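Local coordinates for probable benzoylformate decarboxylase (Rhodococcus jostii, PDB 7ORX), which belongs to the family of thiamine diphosphate-dependent enzymes and binds thiamine diphosphate together with a sodium ion, at residues 56-59 / 60-64; 104-107 / 108-111; 381-384 / 385-389; 440-443 / 444-448; 466-470 / 471-475. All blocks are in the same frame, centred on the assembly; numbering follows the deposited sequence.

Contact 1 of 5, residues 56-59 / 60-64; sequences MADG and YSLVT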
loop_
_atom_site.group_PDB
_atom_site.type_symbol
_atom_site.label_atom_id
_atom_site.label_comp_id
_atom_site.label_asym_id
_atom_site.label_seq_id
_atom_site.Cartn_x
_atom_site.Cartn_y
_atom_site.Cartn_z
ATOM N N MET C 56 14.767 11.800 19.499
ATOM C CA MET C 56 16.107 12.392 19.747
ATOM C C MET C 56 16.710 12.839 18.400
ATOM O O MET C 56 17.242 13.954 18.310
ATOM C CB MET C 56 17.059 11.392 20.412
ATOM C CG MET C 56 17.061 11.441 21.907
ATOM S SD MET C 56 17.857 9.988 22.724
ATOM C CE MET C 56 19.379 10.047 21.814
ATOM N N ALA C 57 16.637 11.970 17.383
ATOM C CA ALA C 57 17.190 12.234 16.053
ATOM C C ALA C 57 16.486 13.464 15.505
ATOM O O ALA C 57 17.150 14.323 14.944
ATOM C CB ALA C 57 16.989 11.030 15.180
ATOM N N ASP C 58 15.175 13.534 15.726
ATOM C CA ASP C 58 14.322 14.634 15.205
ATOM C C ASP C 58 14.821 15.944 15.829
ATOM O O ASP C 58 15.091 16.903 15.086
ATOM C CB ASP C 58 12.838 14.351 15.464
ATOM C CG ASP C 58 11.877 15.121 14.548
ATOM O OD1 ASP C 58 12.361 15.709 13.555
ATOM O OD2 ASP C 58 10.628 15.162 14.830
ATOM N N GLY C 59 14.964 15.978 17.156
ATOM C CA GLY C 59 15.429 17.191 17.831
ATOM C C GLY C 59 16.783 17.608 17.302
ATOM O O GLY C 59 17.016 18.805 17.064
ATOM N N TYR C 60 17.670 16.645 17.138
ATOM C CA TYR C 60 19.046 16.917 16.664
ATOM C C TYR C 60 18.958 17.574 15.273
ATOM O O TYR C 60 19.625 18.575 14.982
ATOM C CB TYR C 60 19.846 15.617 16.652
ATOM C CG TYR C 60 21.293 15.833 16.337
ATOM C CD1 TYR C 60 21.733 15.825 15.031
ATOM C CD2 TYR C 60 22.213 16.060 17.346
ATOM C CE1 TYR C 60 23.055 16.060 14.726
ATOM C CE2 TYR C 60 23.542 16.294 17.052
ATOM C CZ TYR C 60 23.971 16.266 15.731
ATOM O OH TYR C 60 25.277 16.474 15.435
ATOM N N SER C 61 18.079 17.035 14.445
ATOM C CA SER C 61 17.862 17.510 13.076
ATOM C C SER C 61 17.288 18.927 13.054
ATOM O O SER C 61 17.701 19.739 12.234
ATOM C CB SER C 61 16.988 16.561 12.354
ATOM O OG SER C 61 16.455 17.201 11.201
ATOM N N LEU C 62 16.320 19.207 13.903
ATOM C CA LEU C 62 15.612 20.510 13.906
ATOM C C LEU C 62 16.593 21.628 14.251
ATOM O O LEU C 62 16.508 22.713 13.673
ATOM C CB LEU C 62 14.463 20.452 14.914
ATOM C CG LEU C 62 13.265 19.642 14.442
ATOM C CD1 LEU C 62 12.379 19.211 15.600
ATOM C CD2 LEU C 62 12.472 20.450 13.464
ATOM N N VAL C 63 17.520 21.372 15.150
ATOM C CA VAL C 63 18.441 22.445 15.576
ATOM C C VAL C 63 19.442 22.703 14.460
ATOM O O VAL C 63 19.670 23.893 14.167
ATOM C CB VAL C 63 19.117 22.093 16.897
ATOM C CG1 VAL C 63 20.230 23.082 17.194
ATOM C CG2 VAL C 63 18.113 22.007 18.042
ATOM N N THR C 64 19.981 21.637 13.852
ATOM C CA THR C 64 21.100 21.722 12.883
ATOM C C THR C 64 20.575 22.108 11.504
ATOM O O THR C 64 21.297 22.820 10.806
ATOM C CB THR C 64 21.866 20.400 12.781
ATOM O OG1 THR C 64 20.958 19.403 12.330
ATOM C CG2 THR C 64 22.468 19.931 14.089
#

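Contact 2 of 5, residues 104-107 / 108-111; sequences RSTI and GQEV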
loop_
_atom_site.group_PDB
_atom_site.type_symbol
_atom_site.label_atom_id
_atom_site.label_comp_id
_atom_site.label_asym_id
_atom_site.label_seq_id
_atom_site.Cartn_x
_atom_site.Cartn_y
_atom_site.Cartn_z
ATOM N N ARG C 104 19.006 -12.094 3.139
ATOM C CA ARG C 104 18.205 -11.845 1.913
ATOM C C ARG C 104 17.529 -13.145 1.441
ATOM O O ARG C 104 16.327 -13.097 1.171
ATOM C CB ARG C 104 19.144 -11.206 0.888
ATOM C CG ARG C 104 18.415 -10.646 -0.309
ATOM C CD ARG C 104 19.379 -9.923 -1.226
ATOM N NE ARG C 104 19.490 -8.523 -0.863
ATOM C CZ ARG C 104 18.643 -7.551 -1.237
ATOM N NH1 ARG C 104 17.606 -7.818 -2.013
ATOM N NH2 ARG C 104 18.823 -6.303 -0.816
ATOM N N SER C 105 18.234 -14.280 1.412
ATOM C CA SER C 105 17.656 -15.587 0.974
ATOM C C SER C 105 16.523 -16.084 1.903
ATOM O O SER C 105 15.703 -16.877 1.423
ATOM C CB SER C 105 18.712 -16.659 0.748
ATOM O OG SER C 105 19.699 -16.677 1.764
ATOM N N THR C 106 16.414 -15.622 3.157
ATOM C CA THR C 106 15.497 -16.207 4.179
ATOM C C THR C 106 14.219 -15.363 4.416
ATOM O O THR C 106 13.307 -15.858 5.138
ATOM C CB THR C 106 16.216 -16.436 5.526
ATOM O OG1 THR C 106 16.527 -15.195 6.179
ATOM C CG2 THR C 106 17.459 -17.297 5.366
ATOM N N ILE C 107 14.109 -14.151 3.865
ATOM C CA ILE C 107 12.954 -13.236 4.152
ATOM C C ILE C 107 11.639 -13.905 3.695
ATOM O O ILE C 107 10.668 -13.823 4.422
ATOM C CB ILE C 107 13.175 -11.851 3.503
ATOM C CG1 ILE C 107 14.396 -11.127 4.086
ATOM C CG2 ILE C 107 11.926 -10.987 3.601
ATOM C CD1 ILE C 107 15.012 -10.100 3.143
ATOM N N GLY C 108 11.612 -14.560 2.538
ATOM C CA GLY C 108 10.399 -15.163 1.946
ATOM C C GLY C 108 9.753 -16.209 2.843
ATOM O O GLY C 108 8.515 -16.187 2.949
ATOM N N GLN C 109 10.553 -17.084 3.474
ATOM C CA GLN C 109 10.117 -18.131 4.449
ATOM C C GLN C 109 9.581 -17.512 5.752
ATOM O O GLN C 109 9.098 -18.297 6.586
ATOM C CB GLN C 109 11.277 -19.023 4.891
ATOM C CG GLN C 109 12.194 -19.479 3.770
ATOM C CD GLN C 109 13.418 -20.184 4.311
ATOM O OE1 GLN C 109 13.381 -20.906 5.320
ATOM N NE2 GLN C 109 14.540 -19.942 3.651
ATOM N N GLU C 110 9.699 -16.180 5.921
ATOM C CA GLU C 110 9.362 -15.374 7.123
ATOM C C GLU C 110 9.989 -16.054 8.336
ATOM O O GLU C 110 9.257 -16.524 9.229
ATOM C CB GLU C 110 7.852 -15.250 7.292
ATOM C CG GLU C 110 7.148 -14.277 6.352
ATOM C CD GLU C 110 5.620 -14.318 6.466
ATOM O OE1 GLU C 110 5.071 -13.942 7.569
ATOM O OE2 GLU C 110 4.960 -14.798 5.493
ATOM N N VAL C 111 11.312 -16.155 8.352
ATOM C CA VAL C 111 12.077 -16.595 9.555
ATOM C C VAL C 111 11.963 -15.470 10.597
ATOM O O VAL C 111 11.514 -14.365 10.245
ATOM C CB VAL C 111 13.544 -16.944 9.226
ATOM C CG1 VAL C 111 13.656 -18.045 8.165
ATOM C CG2 VAL C 111 14.361 -15.713 8.838
#

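Contact 3 of 5, residues 381-384 / 385-389; sequences STSD and AFWSQ. With TPP (thiamine diphosphate), chain I.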
loop_
_atom_site.group_PDB
_atom_site.type_symbol
_atom_site.label_atom_id
_atom_site.label_comp_id
_atom_site.label_asym_id
_atom_site.label_seq_id
_atom_site.Cartn_x
_atom_site.Cartn_y
_atom_site.Cartn_z
ATOM N N SER C 381 -1.898 21.801 27.682
ATOM C CA SER C 381 -2.953 22.698 28.244
ATOM C C SER C 381 -2.428 24.093 28.600
ATOM O O SER C 381 -3.260 24.917 28.948
ATOM C CB SER C 381 -3.636 22.071 29.437
ATOM O OG SER C 381 -2.827 22.177 30.591
ATOM N N THR C 382 -1.136 24.374 28.443
ATOM C CA THR C 382 -0.443 25.585 28.958
ATOM C C THR C 382 -0.054 26.550 27.832
ATOM O O THR C 382 0.843 27.378 28.045
ATOM C CB THR C 382 0.845 25.167 29.665
ATOM O OG1 THR C 382 1.740 24.627 28.699
ATOM C CG2 THR C 382 0.623 24.122 30.729
ATOM N N SER C 383 -0.666 26.455 26.657
ATOM C CA SER C 383 -0.202 27.211 25.470
ATOM C C SER C 383 -0.392 28.730 25.652
ATOM O O SER C 383 0.558 29.473 25.487
ATOM C CB SER C 383 -0.860 26.698 24.253
ATOM O OG SER C 383 0.162 26.572 23.298
ATOM N N ASP C 384 -1.600 29.189 25.946
ATOM C CA ASP C 384 -1.939 30.627 26.171
ATOM C C ASP C 384 -0.966 31.234 27.200
ATOM O O ASP C 384 -0.467 32.364 26.963
ATOM C CB ASP C 384 -3.405 30.767 26.594
ATOM C CG ASP C 384 -4.396 30.732 25.436
ATOM O OD1 ASP C 384 -3.952 30.556 24.279
ATOM O OD2 ASP C 384 -5.623 30.895 25.691
ATOM N N ALA C 385 -0.676 30.507 28.282
ATOM C CA ALA C 385 0.291 30.898 29.333
ATOM C C ALA C 385 1.690 31.083 28.731
ATOM O O ALA C 385 2.312 32.111 28.962
ATOM C CB ALA C 385 0.299 29.851 30.412
ATOM N N PHE C 386 2.190 30.112 27.988
ATOM C CA PHE C 386 3.547 30.181 27.395
ATOM C C PHE C 386 3.689 31.479 26.574
ATOM O O PHE C 386 4.637 32.237 26.748
ATOM C CB PHE C 386 3.794 28.905 26.575
ATOM C CG PHE C 386 5.173 28.833 26.006
ATOM C CD1 PHE C 386 5.493 29.481 24.848
ATOM C CD2 PHE C 386 6.171 28.205 26.706
ATOM C CE1 PHE C 386 6.790 29.486 24.370
ATOM C CE2 PHE C 386 7.475 28.213 26.247
ATOM C CZ PHE C 386 7.776 28.859 25.071
ATOM N N TRP C 387 2.746 31.755 25.685
ATOM C CA TRP C 387 2.923 32.810 24.656
ATOM C C TRP C 387 2.760 34.192 25.286
ATOM O O TRP C 387 3.361 35.172 24.800
ATOM C CB TRP C 387 1.978 32.549 23.485
ATOM C CG TRP C 387 2.414 31.347 22.710
ATOM C CD1 TRP C 387 1.806 30.130 22.627
ATOM C CD2 TRP C 387 3.616 31.244 21.939
ATOM N NE1 TRP C 387 2.533 29.288 21.828
ATOM C CE2 TRP C 387 3.648 29.943 21.403
ATOM C CE3 TRP C 387 4.627 32.150 21.601
ATOM C CZ2 TRP C 387 4.668 29.523 20.572
ATOM C CZ3 TRP C 387 5.630 31.735 20.765
ATOM C CH2 TRP C 387 5.645 30.437 20.261
ATOM N N SER C 388 1.996 34.263 26.356
ATOM C CA SER C 388 1.676 35.543 27.037
ATOM C C SER C 388 2.831 35.907 27.974
ATOM O O SER C 388 2.842 37.008 28.506
ATOM C CB SER C 388 0.350 35.448 27.761
ATOM O OG SER C 388 0.501 34.689 28.944
ATOM N N GLN C 389 3.821 35.025 28.111
ATOM C CA GLN C 389 4.781 35.089 29.235
ATOM C C GLN C 389 6.229 34.835 28.774
ATOM O O GLN C 389 7.091 35.092 29.575
ATOM C CB GLN C 389 4.268 34.100 30.277
ATOM C CG GLN C 389 4.516 34.535 31.711
ATOM C CD GLN C 389 3.722 35.752 32.129
ATOM O OE1 GLN C 389 4.254 36.669 32.728
ATOM N NE2 GLN C 389 2.437 35.760 31.845
HETATM N "N1'" TPP I . -1.358 9.739 22.563
HETATM C "C2'" TPP I . -0.416 10.332 21.818
HETATM C CM2 TPP I . 0.741 9.506 21.360
HETATM N "N3'" TPP I . -0.439 11.610 21.442
HETATM C "C4'" TPP I . -1.487 12.353 21.835
HETATM N "N4'" TPP I . -1.485 13.632 21.435
HETATM C "C5'" TPP I . -2.526 11.824 22.637
HETATM C "C6'" TPP I . -2.399 10.485 22.955
HETATM C "C7'" TPP I . -3.710 12.648 23.118
HETATM N N3 TPP I . -3.349 13.693 24.107
HETATM C C2 TPP I . -3.371 14.994 23.804
HETATM S S1 TPP I . -2.999 16.005 25.138
HETATM C C5 TPP I . -2.818 14.588 26.129
HETATM C C4 TPP I . -2.956 13.437 25.423
HETATM C CM4 TPP I . -2.767 12.049 25.961
HETATM C C6 TPP I . -2.595 14.715 27.611
HETATM C C7 TPP I . -1.157 14.919 27.987
HETATM O O7 TPP I . -1.106 16.119 28.780
HETATM P PA TPP I . 0.145 16.443 29.718
HETATM O O1A TPP I . 1.512 16.149 29.193
HETATM O O2A TPP I . -0.206 15.788 31.012
HETATM O O3A TPP I . -0.078 18.030 29.755
HETATM P PB TPP I . -1.378 18.874 30.258
HETATM O O1B TPP I . -1.052 20.353 30.122
HETATM O O2B TPP I . -2.553 18.444 29.407
HETATM O O3B TPP I . -1.540 18.454 31.702
#

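Contact 4 of 5, residues 440-443 / 444-448; sequences ALWS and AAQYK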
loop_
_atom_site.group_PDB
_atom_site.type_symbol
_atom_site.label_atom_id
_atom_site.label_comp_id
_atom_site.label_asym_id
_atom_site.label_seq_id
_atom_site.Cartn_x
_atom_site.Cartn_y
_atom_site.Cartn_z
ATOM N N ALA C 440 14.471 8.448 27.305
ATOM C CA ALA C 440 15.497 9.355 26.759
ATOM C C ALA C 440 16.301 9.979 27.888
ATOM O O ALA C 440 17.390 10.530 27.607
ATOM C CB ALA C 440 14.884 10.427 25.926
ATOM N N LEU C 441 15.807 9.916 29.122
ATOM C CA LEU C 441 16.573 10.438 30.272
ATOM C C LEU C 441 17.857 9.632 30.444
ATOM O O LEU C 441 18.894 10.233 30.770
ATOM C CB LEU C 441 15.710 10.359 31.526
ATOM C CG LEU C 441 14.634 11.422 31.655
ATOM C CD1 LEU C 441 13.865 11.191 32.944
ATOM C CD2 LEU C 441 15.256 12.819 31.617
ATOM N N TRP C 442 17.789 8.316 30.243
ATOM C CA TRP C 442 18.973 7.411 30.267
ATOM C C TRP C 442 20.041 7.903 29.288
ATOM O O TRP C 442 21.191 8.030 29.710
ATOM C CB TRP C 442 18.562 5.992 29.917
ATOM C CG TRP C 442 19.696 5.025 30.000
ATOM C CD1 TRP C 442 20.132 4.387 31.127
ATOM C CD2 TRP C 442 20.524 4.573 28.920
ATOM N NE1 TRP C 442 21.180 3.567 30.817
ATOM C CE2 TRP C 442 21.428 3.646 29.464
ATOM C CE3 TRP C 442 20.596 4.856 27.566
ATOM C CZ2 TRP C 442 22.397 3.011 28.693
ATOM C CZ3 TRP C 442 21.548 4.215 26.796
ATOM C CH2 TRP C 442 22.436 3.311 27.358
ATOM N N SER C 443 19.649 8.224 28.059
ATOM C CA SER C 443 20.577 8.717 27.020
ATOM C C SER C 443 21.244 9.997 27.515
ATOM O O SER C 443 22.457 10.095 27.448
ATOM C CB SER C 443 19.874 8.875 25.713
ATOM O OG SER C 443 19.434 7.594 25.266
ATOM N N ALA C 444 20.500 10.912 28.090
ATOM C CA ALA C 444 21.063 12.165 28.646
ATOM C C ALA C 444 22.095 11.848 29.723
ATOM O O ALA C 444 23.162 12.522 29.792
ATOM C CB ALA C 444 19.931 12.994 29.178
ATOM N N ALA C 445 21.785 10.873 30.577
ATOM C CA ALA C 445 22.690 10.484 31.675
ATOM C C ALA C 445 23.959 9.883 31.099
ATOM O O ALA C 445 25.018 10.434 31.393
ATOM C CB ALA C 445 22.015 9.509 32.617
ATOM N N GLN C 446 23.830 8.801 30.322
ATOM C CA GLN C 446 24.959 8.110 29.636
ATOM C C GLN C 446 25.848 9.104 28.894
ATOM O O GLN C 446 27.026 8.961 29.017
ATOM C CB GLN C 446 24.472 7.100 28.597
ATOM C CG GLN C 446 23.920 5.831 29.218
ATOM C CD GLN C 446 24.945 5.195 30.131
ATOM O OE1 GLN C 446 25.998 4.736 29.681
ATOM N NE2 GLN C 446 24.646 5.140 31.415
ATOM N N TYR C 447 25.309 10.020 28.098
ATOM C CA TYR C 447 26.140 10.814 27.154
ATOM C C TYR C 447 26.401 12.186 27.765
ATOM O O TYR C 447 26.967 13.009 27.046
ATOM C CB TYR C 447 25.513 10.884 25.759
ATOM C CG TYR C 447 25.430 9.535 25.102
ATOM C CD1 TYR C 447 26.553 8.897 24.636
ATOM C CD2 TYR C 447 24.231 8.875 24.978
ATOM C CE1 TYR C 447 26.488 7.650 24.037
ATOM C CE2 TYR C 447 24.140 7.616 24.407
ATOM C CZ TYR C 447 25.276 6.994 23.950
ATOM O OH TYR C 447 25.173 5.746 23.422
ATOM N N LYS C 448 25.994 12.400 29.023
ATOM C CA LYS C 448 26.349 13.604 29.815
ATOM C C LYS C 448 25.868 14.851 29.078
ATOM O O LYS C 448 26.656 15.774 28.886
ATOM C CB LYS C 448 27.860 13.643 30.056
ATOM C CG LYS C 448 28.317 13.384 31.487
ATOM C CD LYS C 448 29.011 14.606 32.080
ATOM C CE LYS C 448 29.491 14.401 33.512
ATOM N NZ LYS C 448 30.199 15.598 34.029
#

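Contact 5 of 5, residues 466-470 / 471-475; sequences GFSKI and LNTGE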
loop_
_atom_site.group_PDB
_atom_site.type_symbol
_atom_site.label_atom_id
_atom_site.label_comp_id
_atom_site.label_asym_id
_atom_site.label_seq_id
_atom_site.Cartn_x
_atom_site.Cartn_y
_atom_site.Cartn_z
ATOM N N GLY C 466 -9.903 19.925 29.004
ATOM C CA GLY C 466 -10.212 21.076 28.108
ATOM C C GLY C 466 -11.155 20.714 26.970
ATOM O O GLY C 466 -12.089 21.488 26.695
ATOM N N PHE C 467 -10.914 19.570 26.332
ATOM C CA PHE C 467 -11.671 19.044 25.161
ATOM C C PHE C 467 -13.012 18.428 25.599
ATOM O O PHE C 467 -13.993 18.609 24.844
ATOM C CB PHE C 467 -10.819 18.058 24.348
ATOM C CG PHE C 467 -10.188 18.653 23.117
ATOM C CD1 PHE C 467 -10.905 18.727 21.924
ATOM C CD2 PHE C 467 -8.877 19.123 23.142
ATOM C CE1 PHE C 467 -10.328 19.258 20.776
ATOM C CE2 PHE C 467 -8.291 19.648 21.997
ATOM C CZ PHE C 467 -9.028 19.730 20.824
ATOM N N SER C 468 -13.079 17.746 26.750
ATOM C CA SER C 468 -14.327 17.088 27.243
ATOM C C SER C 468 -15.364 18.132 27.685
ATOM O O SER C 468 -16.504 17.723 27.993
ATOM C CB SER C 468 -14.048 16.050 28.313
ATOM O OG SER C 468 -13.399 16.613 29.424
ATOM N N LYS C 469 -14.968 19.416 27.689
ATOM C CA LYS C 469 -15.813 20.629 27.904
ATOM C C LYS C 469 -16.398 21.065 26.548
ATOM O O LYS C 469 -17.628 21.125 26.444
ATOM C CB LYS C 469 -14.958 21.697 28.612
ATOM C CG LYS C 469 -15.635 23.005 29.009
ATOM C CD LYS C 469 -16.733 22.872 30.086
ATOM C CE LYS C 469 -17.446 24.180 30.403
ATOM N NZ LYS C 469 -16.498 25.283 30.711
ATOM N N ILE C 470 -15.539 21.288 25.538
ATOM C CA ILE C 470 -15.881 21.726 24.138
ATOM C C ILE C 470 -16.686 20.621 23.412
ATOM O O ILE C 470 -17.588 20.988 22.615
ATOM C CB ILE C 470 -14.610 22.192 23.366
ATOM C CG1 ILE C 470 -14.403 23.715 23.455
ATOM C CG2 ILE C 470 -14.625 21.756 21.900
ATOM C CD1 ILE C 470 -13.820 24.233 24.761
ATOM N N LEU C 471 -16.426 19.335 23.692
ATOM C CA LEU C 471 -17.047 18.176 22.981
ATOM C C LEU C 471 -18.221 17.600 23.772
ATOM O O LEU C 471 -18.855 16.682 23.247
ATOM C CB LEU C 471 -15.993 17.082 22.740
ATOM C CG LEU C 471 -14.947 17.364 21.649
ATOM C CD1 LEU C 471 -13.911 16.240 21.593
ATOM C CD2 LEU C 471 -15.599 17.586 20.279
ATOM N N ASN C 472 -18.450 18.098 24.997
ATOM C CA ASN C 472 -19.578 17.714 25.890
ATOM C C ASN C 472 -19.576 16.189 26.105
ATOM O O ASN C 472 -20.663 15.578 26.095
ATOM C CB ASN C 472 -20.911 18.279 25.387
ATOM C CG ASN C 472 -21.846 18.638 26.534
ATOM O OD1 ASN C 472 -21.392 18.965 27.632
ATOM N ND2 ASN C 472 -23.149 18.612 26.298
ATOM N N THR C 473 -18.386 15.626 26.341
ATOM C CA THR C 473 -18.129 14.167 26.547
ATOM C C THR C 473 -18.134 13.835 28.052
ATOM O O THR C 473 -18.398 12.653 28.376
ATOM C CB THR C 473 -16.840 13.711 25.832
ATOM O OG1 THR C 473 -15.716 14.449 26.318
ATOM C CG2 THR C 473 -16.944 13.826 24.317
ATOM N N GLY C 474 -17.849 14.829 28.915
ATOM C CA GLY C 474 -18.020 14.778 30.383
ATOM C C GLY C 474 -16.897 14.022 31.084
ATOM O O GLY C 474 -15.695 14.261 30.736
ATOM N N GLU C 475 -17.260 13.171 32.056
ATOM C CA GLU C 475 -16.295 12.391 32.894
ATOM C C GLU C 475 -15.998 11.067 32.167
ATOM O O GLU C 475 -16.736 10.084 32.375
ATOM C CB GLU C 475 -16.788 12.221 34.341
ATOM C CG GLU C 475 -15.659 12.064 35.354
ATOM C CD GLU C 475 -14.508 13.065 35.249
ATOM O OE1 GLU C 475 -14.773 14.277 35.055
ATOM O OE2 GLU C 475 -13.343 12.638 35.356
#

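Contact 1 of 5, residues 56-59 / 60-64
Asp58 and Leu62 lie one turn apart on a buried flank of helix 50-64, an alpha-helix of the N-terminal thiamine diphosphate-binding domain. CG of Asp58 is anti to the backbone N (chi1 -159°), which brings the carboxylate past CG and CD1 of Leu62. The two side chains pass at a slant, with Asp58 OD1 4.1 Å from Leu62 CD1. The carboxylate itself is held from outside: OD1 is hydrogen-bonded to Ser93 OG, and OD2 more weakly to Ser88 OG. In the backbone of the same pair, Leu62 N donates to Asp58 O over 2.9 Å, nearly in line with the carbonyl bond. Tyr60 N to Met56 O at 3.0 Å, Ser61 N to Ala57 O at 2.9 Å and Val63 N to Gly59 O at 3.2 Å complete the i to i+4 ladder. Met56 and Ala57 are buried here; both meet Phe24, and Met56 also rests on helix 409-418. Toward the end of the helix the packing opens, and Tyr60, Val63 and Thr64 are partly exposed. The phenol ring of Tyr60 leads away from segment 56-59 and meets Phe24 with the planes steeply inclined. One face of it receives CG2 of Thr64, which stands 4.0 Å above the ring plane of Tyr60 near the rim. The carbonyl of Tyr60 is gripped twice, by Thr64 N at 3.3 Å and by Thr64 OG1 at 3.1 Å, and these two donors reach Tyr60 O from opposite faces of its plane.

Contact 2 of 5, residues 104-107 / 108-111
Ile107 and Glu110 close a type I beta turn in the long loop that follows strand 95-101 of the N-terminal thiamine diphosphate-binding domain. The hydrogen bond across the turn runs from Glu110 N to Ile107 O over 3.0 Å. Its donor stands well above the carbonyl plane, 55° out of it, and the C=O...N angle is 121°. After the turn Glu110 has positive phi, and Val111 points back toward Thr106.

Van der Waals packing joins these two residues. The Val111 side chain crosses that of Thr106 at about a right angle, its CG1 lying 4.0 Å from Thr106 CB. The other branch, CG2, approaches the Thr106 hydroxyl, which is turned between the backbone N and the carbonyl carbon (chi1 70°) and bonds to Val103 O. On another side of Thr106 the Gln109 chain runs back extended, bringing its NE2 3.9 Å from Thr106 CA.

Polar side chains and carbonyls find partners outside the turn. Arg104 points away from the turn and forms a salt bridge with Asp165, while its NH2 also bonds to Pro132 O. Two further copies of the protein meet this loop, which is therefore part of the interfaces of the tetramer. In the second subunit Tyr90 OH is hydrogen-bonded to Glu110 OE1 and Arg310 to Gln109 O; in the third, Thr133 OG1 bonds to Arg104 O. Within the loop, the nearest approach of the two crossed side chains is Thr106 OG1 to Val111 CG2, 3.5 Å.

Contact 3 of 5, residues 381-384 / 385-389
Ser381 grips a single terminal diphosphate oxygen of thiamine diphosphate twice: its N donates to O1B over 3.0 Å, and Ser381 OG donates to the same O1B over 2.6 Å. The hydroxyl can reach beside the amide because OG is turned between the backbone N and the carbonyl carbon (chi1 78°). Thr382, the residue after Ser381, holds the N-cap position of helix 383-389, yet its OG1 bonds to Ser379 OG and makes no capping bond. Its carbonyl opens the i to i+4 ladder of the helix, with Phe386 N donating to Thr382 O at 3.0 Å. Trp387 N donates in turn to Ser383 O at 3.2 Å, and this carbonyl oxygen lies obliquely by the indole of Trp387. Ser388 N bonds to Asp384 O at the outer, exposed side. The rings of Phe386 and Trp387 meet: Phe386 CD1 lies over the centre of the indole, 3.9 Å above the Trp387 plane, with the phenyl edge directed at it. The helix is the connection of a beta-alpha-beta unit: it follows strand 374-378, carries both aromatic rings against Tyr398 of strand 398-399, and lays Thr382, Ala385 and Phe386 on Phe362 of helix 358-368, the two phenyl rings meeting edge-to-face.

Contact 4 of 5, residues 440-443 / 444-448
Trp442 offers one face of its indole to the Gln446 side chain one turn later. Gln446 CG sits 3.3 Å from the centroid of the Trp442 six-membered ring and only 14° off the ring normal, a CH-pi contact. With CG beside the backbone N of Gln446 (chi1 -75°), this carbon is placed over the ring, and the bend at chi2 then lays the amide nearly parallel to the indole. Ring and amide planes are 15° apart, and Gln446 NE2 hovers 3.9 Å from Trp442 NE1. The indole N-H is used in another direction, at a subunit interface, toward O of Pro482 of the second subunit, a residue that also packs on Gln446.

In the backbone of the same pair Gln446 N bonds to Trp442 O over 2.8 Å, nearly straight. Ala445 N to Leu441 O at 3.0 Å and Ala444 N to Ala440 O at 3.2 Å continue the ladder backward, and Tyr447 N reaches Ser443 O at 2.9 Å. The hydroxyls of both these last residues then meet one residue of strand 43-46: Ser443 OG bonds to Leu46 O, Tyr447 OH to Leu46 N. On other sides Leu441 and Ala444 pack against helix 409-418.

Lys448, just past the helix, takes positive phi, with its N bonded back to Ala445 O, and closes the helix in a Schellman motif. Helix 440-447 is the crossover of a beta-alpha-beta unit between parallel strands 425-430 and 452-457.

Contact 5 of 5, residues 466-470 / 471-475
Phe467 and Leu471 lie side by side and point the same way, with CD1 of Leu471 3.9 Å from CD1 of Phe467 at the edge of the phenyl ring. Their backbones are tied as well, since Leu471 N donates to Phe467 O over 2.8 Å, close to the direction of the carbonyl bond. This is the last regular i to i+4 bond reaching past residue 470. The next carbonyl, that of Ser468, is served by two amides from further on: Thr473 N at 3.3 Å, rising 35° out of the carbonyl plane, and Gly474 N, also at 3.3 Å but weak. Lys469 O takes a weak bond from Asn472 N at 3.5 Å.

These bonds end helix 462-470, in the C-terminal thiamine diphosphate-binding domain. Asn472 is the residue that leaves the helical conformation, at positive phi, and Gly474, two residues on, has positive phi too.

The hydroxyl of Ser468 is turned back along its own helix: with OG set between the backbone N and the carbonyl carbon (chi1 59°), it bonds to Arg465 O and more weakly to Leu464 O. Ser468 is buried, and its hydroxyl and carbonyl both have partners within the chain. Thr473 places its OG1 against Ser468 CB, while the carboxylate of Glu475 makes a long, weak ion pair with Arg465. Leu32 of the second subunit packs on Phe467, Ser468 and Thr473, and Tyr163 of that subunit on Leu471, while the Phe467 ring also meets the imidazole of His284 in its own chain, the two planes inclined at about 40°.

Overall arrangement
Contacts 1 and 2 belong to the N-terminal thiamine diphosphate-binding domain, contacts 3, 4 and 5 to the C-terminal one. Contact 1 touches contact 4, one of the places where the N- and C-terminal regions meet: Met56 SD lies 3.8 Å from Ser443 CB. Contact 3 reaches thiamine diphosphate directly through Ser381, and Thr382 is about 8 Å from the sodium ion. Contact 5 flanks the same site, the Phe467 side chain being about 7 Å from the same thiamine diphosphate. Contact 2 is centred 52 Å from contact 3; its Val111 side chain is about 13 Å, and Trp442 of contact 4 about 11 Å, from another thiamine diphosphate of the assembly. Contacts 2, 4 and 5 all touch the second subunit.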